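Local coordinates for protein putative hyaluronoglucosaminidase (Clostridium perfringens, PDB 6PWI) that belongs to glycoside hydrolase family 84 and probably has hexosaminidase activity, this chain being the N-terminal and catalytic part of a longer cell-wall-anchored protein, at residues A[405-411]-A[449-455]. Numbering follows the deposited sequence.
Sequences MGKGEML and FDMDKSW
Trp455 lies against the backbone of residues 405-407 and binds it through its indole N-H. NE1 donates to Met405 O at 2.8 Å, with an N-H...O angle of 152°. The acceptor sits close to the ring plane, at the indole edge. One indole face takes Gly406 C and Lys407 N, both offset toward the rim. Lys407 CB makes a CH-pi contact with the five-membered ring, 4.0 Å from its centroid. The Trp455 ring also meets Phe459 and Tyr471 edge-to-face.

The charged contact is made by Lys407. Its chain leaves with CG between the backbone N and the carbonyl carbon (chi1 63°) and then runs extended past Met451. This brings NZ to Asp452 OD1, a salt bridge of 2.6 Å on the syn lone pair. NZ has a second carboxylate partner in Glu490, so its charge is probably shared between the two acids.

One water joins the backbones. It accepts from Gly408 N at 3.1 Å and donates to Met451 O at 2.7 Å.

Van der Waals contacts lie near the start of the helix. Met451 CG packs on Gly408 O, and its SD is 3.7 Å from Glu409 CA. The apolar pair is Leu411 CD1 and Phe449 CE2, which meet obliquely at 4.0 Å, while Gly408 O lies at the edge of that ring.

Asp450 is the N-cap of helix 451-462, accepting from Lys453 N through OD1. The contact packs the loop between the last two strands of the (beta/alpha)8 barrel, the TIM-barrel fold of family 84, against the N-capped first turn of the second helix after the barrel's eighth strand.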
ATOM      1  N   MET A 405       7.938   8.118  -2.888  1.00 23.10           N
ATOM      2  CA  MET A 405       6.702   7.969  -3.640  1.00 23.96           C
ATOM      3  C   MET A 405       6.998   7.511  -5.070  1.00 23.76           C
ATOM      4  O   MET A 405       6.262   7.853  -5.997  1.00 23.79           O
ATOM      5  CB  MET A 405       5.923   9.288  -3.676  1.00 25.42           C
ATOM      6  CG  MET A 405       5.471   9.801  -2.317  1.00 26.56           C
ATOM      7  SD  MET A 405       4.798  11.483  -2.438  1.00 30.50           S
ATOM      8  CE  MET A 405       3.042  11.145  -2.415  1.00 30.65           C
ATOM      9  N   GLY A 406       8.071   6.729  -5.241  1.00 22.19           N
ATOM     10  CA  GLY A 406       8.410   6.196  -6.546  1.00 22.70           C
ATOM     11  C   GLY A 406       7.621   4.928  -6.867  1.00 22.64           C
ATOM     12  O   GLY A 406       6.831   4.463  -6.054  1.00 23.53           O
ATOM     13  N   LYS A 407       7.866   4.367  -8.053  1.00 22.07           N
ATOM     14  CA  LYS A 407       7.225   3.138  -8.493  1.00 23.25           C
ATOM     15  C   LYS A 407       7.732   1.951  -7.671  1.00 23.79           C
ATOM     16  O   LYS A 407       8.719   2.063  -6.945  1.00 23.53           O
ATOM     17  CB  LYS A 407       7.548   2.923  -9.973  1.00 23.75           C
ATOM     18  CG  LYS A 407       9.028   2.716 -10.271  1.00 24.50           C
ATOM     19  CD  LYS A 407       9.385   2.951 -11.715  1.00 25.14           C
ATOM     20  CE  LYS A 407      10.746   2.395 -12.069  1.00 25.66           C
ATOM     21  NZ  LYS A 407      10.951   2.384 -13.534  1.00 25.98           N
ATOM     22  N   GLY A 408       7.062   0.802  -7.822  1.00 23.89           N
ATOM     23  CA  GLY A 408       7.411  -0.411  -7.099  1.00 24.68           C
ATOM     24  C   GLY A 408       8.587  -1.153  -7.733  1.00 25.56           C
ATOM     25  O   GLY A 408       8.415  -2.238  -8.283  1.00 26.54           O
ATOM     26  N   GLU A 409       9.781  -0.564  -7.615  1.00 25.87           N
ATOM     27  CA  GLU A 409      11.012  -1.108  -8.161  1.00 26.41           C
ATOM     28  C   GLU A 409      11.372  -2.440  -7.505  1.00 27.02           C
ATOM     29  O   GLU A 409      12.050  -3.256  -8.125  1.00 27.29           O
ATOM     30  CB  GLU A 409      12.167  -0.145  -7.895  1.00 27.77           C
ATOM     31  CG  GLU A 409      12.390   0.864  -8.998  1.00 30.23           C
ATOM     32  CD  GLU A 409      13.673   1.660  -8.828  1.00 32.89           C
ATOM     33  OE1 GLU A 409      13.581   2.854  -8.453  1.00 32.83           O
ATOM     34  OE2 GLU A 409      14.767   1.083  -9.058  1.00 34.70           O
ATOM     35  N   MET A 410      10.944  -2.652  -6.252  1.00 26.67           N
ATOM     36  CA  MET A 410      11.379  -3.811  -5.481  1.00 26.92           C
ATOM     37  C   MET A 410      10.447  -5.006  -5.691  1.00 27.33           C
ATOM     38  O   MET A 410      10.606  -6.027  -5.029  1.00 28.86           O
ATOM     39  CB  MET A 410      11.451  -3.478  -3.988  1.00 25.97           C
ATOM     40  CG  MET A 410      12.494  -2.424  -3.689  1.00 27.54           C
ATOM     41  SD  MET A 410      12.305  -1.659  -2.070  1.00 27.30           S
ATOM     42  CE  MET A 410      13.258  -2.793  -1.058  1.00 26.56           C
ATOM     43  N   LEU A 411       9.490  -4.880  -6.621  1.00 26.56           N
ATOM     44  CA  LEU A 411       8.452  -5.883  -6.799  1.00 26.17           C
ATOM     45  C   LEU A 411       8.674  -6.628  -8.113  1.00 26.35           C
ATOM     46  O   LEU A 411       8.354  -6.109  -9.178  1.00 29.14           O
ATOM     47  CB  LEU A 411       7.084  -5.186  -6.782  1.00 24.56           C
ATOM     48  CG  LEU A 411       6.798  -4.309  -5.562  1.00 24.22           C
ATOM     49  CD1 LEU A 411       5.425  -3.667  -5.665  1.00 22.57           C
ATOM     50  CD2 LEU A 411       6.928  -5.098  -4.266  1.00 23.26           C
ATOM     51  N   PHE A 449       1.876  -7.138 -13.286  1.00 26.47           N
ATOM     52  CA  PHE A 449       2.276  -5.904 -12.630  1.00 26.71           C
ATOM     53  C   PHE A 449       3.193  -5.099 -13.546  1.00 28.02           C
ATOM     54  O   PHE A 449       4.316  -5.515 -13.848  1.00 26.77           O
ATOM     55  CB  PHE A 449       2.923  -6.139 -11.266  1.00 26.26           C
ATOM     56  CG  PHE A 449       3.279  -4.863 -10.547  1.00 25.92           C
ATOM     57  CD1 PHE A 449       2.286  -3.990 -10.120  1.00 26.89           C
ATOM     58  CD2 PHE A 449       4.601  -4.522 -10.310  1.00 26.11           C
ATOM     59  CE1 PHE A 449       2.611  -2.812  -9.462  1.00 26.08           C
ATOM     60  CE2 PHE A 449       4.926  -3.344  -9.649  1.00 26.05           C
ATOM     61  CZ  PHE A 449       3.931  -2.495  -9.223  1.00 26.01           C
ATOM     62  N   ASP A 450       2.674  -3.943 -13.977  1.00 29.48           N
ATOM     63  CA  ASP A 450       3.411  -2.979 -14.776  1.00 30.20           C
ATOM     64  C   ASP A 450       3.804  -1.795 -13.895  1.00 28.58           C
ATOM     65  O   ASP A 450       3.083  -0.809 -13.786  1.00 27.49           O
ATOM     66  CB  ASP A 450       2.625  -2.563 -16.018  1.00 33.16           C
ATOM     67  CG  ASP A 450       3.492  -1.859 -17.043  1.00 35.59           C
ATOM     68  OD1 ASP A 450       4.099  -0.827 -16.699  1.00 36.93           O
ATOM     69  OD2 ASP A 450       3.566  -2.363 -18.170  1.00 40.49           O
ATOM     70  N   MET A 451       4.967  -1.945 -13.267  1.00 28.33           N
ATOM     71  CA  MET A 451       5.634  -0.988 -12.406  1.00 29.02           C
ATOM     72  C   MET A 451       5.404   0.452 -12.880  1.00 29.31           C
ATOM     73  O   MET A 451       4.935   1.284 -12.105  1.00 27.94           O
ATOM     74  CB  MET A 451       7.122  -1.342 -12.443  1.00 29.51           C
ATOM     75  CG  MET A 451       7.999  -0.595 -11.494  1.00 30.14           C
ATOM     76  SD  MET A 451       9.692  -1.223 -11.666  1.00 34.25           S
ATOM     77  CE  MET A 451       9.958  -1.121 -13.436  1.00 32.11           C
ATOM     78  N   ASP A 452       5.722   0.743 -14.153  1.00 29.53           N
ATOM     79  CA  ASP A 452       5.729   2.114 -14.655  1.00 29.17           C
ATOM     80  C   ASP A 452       4.308   2.642 -14.834  1.00 26.99           C
ATOM     81  O   ASP A 452       4.027   3.794 -14.504  1.00 27.17           O
ATOM     82  CB  ASP A 452       6.577   2.265 -15.925  1.00 31.17           C
ATOM     83  CG  ASP A 452       8.073   2.084 -15.700  1.00 34.59           C
ATOM     84  OD1 ASP A 452       8.514   2.209 -14.544  1.00 37.85           O
ATOM     85  OD2 ASP A 452       8.790   1.805 -16.678  1.00 36.17           O
ATOM     86  N   LYS A 453       3.421   1.793 -15.364  1.00 24.60           N
ATOM     87  CA  LYS A 453       2.076   2.200 -15.731  1.00 23.25           C
ATOM     88  C   LYS A 453       1.221   2.317 -14.472  1.00 23.30           C
ATOM     89  O   LYS A 453       0.477   3.281 -14.303  1.00 23.89           O
ATOM     90  CB  LYS A 453       1.499   1.212 -16.748  1.00 22.52           C
ATOM     91  CG  LYS A 453       0.102   1.538 -17.250  1.00 23.02           C
ATOM     92  CD  LYS A 453      -0.321   0.675 -18.427  1.00 23.85           C
ATOM     93  CE  LYS A 453      -1.821   0.521 -18.560  1.00 23.10           C
ATOM     94  NZ  LYS A 453      -2.503   1.813 -18.318  1.00 24.17           N
ATOM     95  N   SER A 454       1.352   1.323 -13.591  1.00 22.73           N
ATOM     96  CA  SER A 454       0.626   1.260 -12.336  1.00 22.48           C
ATOM     97  C   SER A 454       0.928   2.499 -11.493  1.00 22.18           C
ATOM     98  O   SER A 454       0.025   3.140 -10.965  1.00 21.10           O
ATOM     99  CB  SER A 454       0.984  -0.006 -11.612  1.00 22.49           C
ATOM    100  OG  SER A 454       0.331  -0.060 -10.361  1.00 24.10           O
ATOM    101  N   TRP A 455       2.216   2.835 -11.392  1.00 22.69           N
ATOM    102  CA  TRP A 455       2.655   4.013 -10.673  1.00 23.51           C
ATOM    103  C   TRP A 455       1.957   5.258 -11.222  1.00 24.37           C
ATOM    104  O   TRP A 455       1.378   6.037 -10.472  1.00 23.02           O
ATOM    105  CB  TRP A 455       4.177   4.108 -10.755  1.00 23.24           C
ATOM    106  CG  TRP A 455       4.779   5.264 -10.021  1.00 24.47           C
ATOM    107  CD1 TRP A 455       4.584   5.623  -8.717  1.00 24.51           C
ATOM    108  CD2 TRP A 455       5.722   6.207 -10.556  1.00 24.81           C
ATOM    109  NE1 TRP A 455       5.330   6.727  -8.405  1.00 24.02           N
ATOM    110  CE2 TRP A 455       6.038   7.108  -9.514  1.00 24.94           C
ATOM    111  CE3 TRP A 455       6.323   6.374 -11.811  1.00 25.13           C
ATOM    112  CZ2 TRP A 455       6.937   8.160  -9.696  1.00 25.83           C
ATOM    113  CZ3 TRP A 455       7.209   7.414 -11.991  1.00 26.12           C
ATOM    114  CH2 TRP A 455       7.510   8.291 -10.945  1.00 27.03           C
TER
HETATM  115  O   HOH W   1       4.453   0.785  -9.529  1.00 20.98           O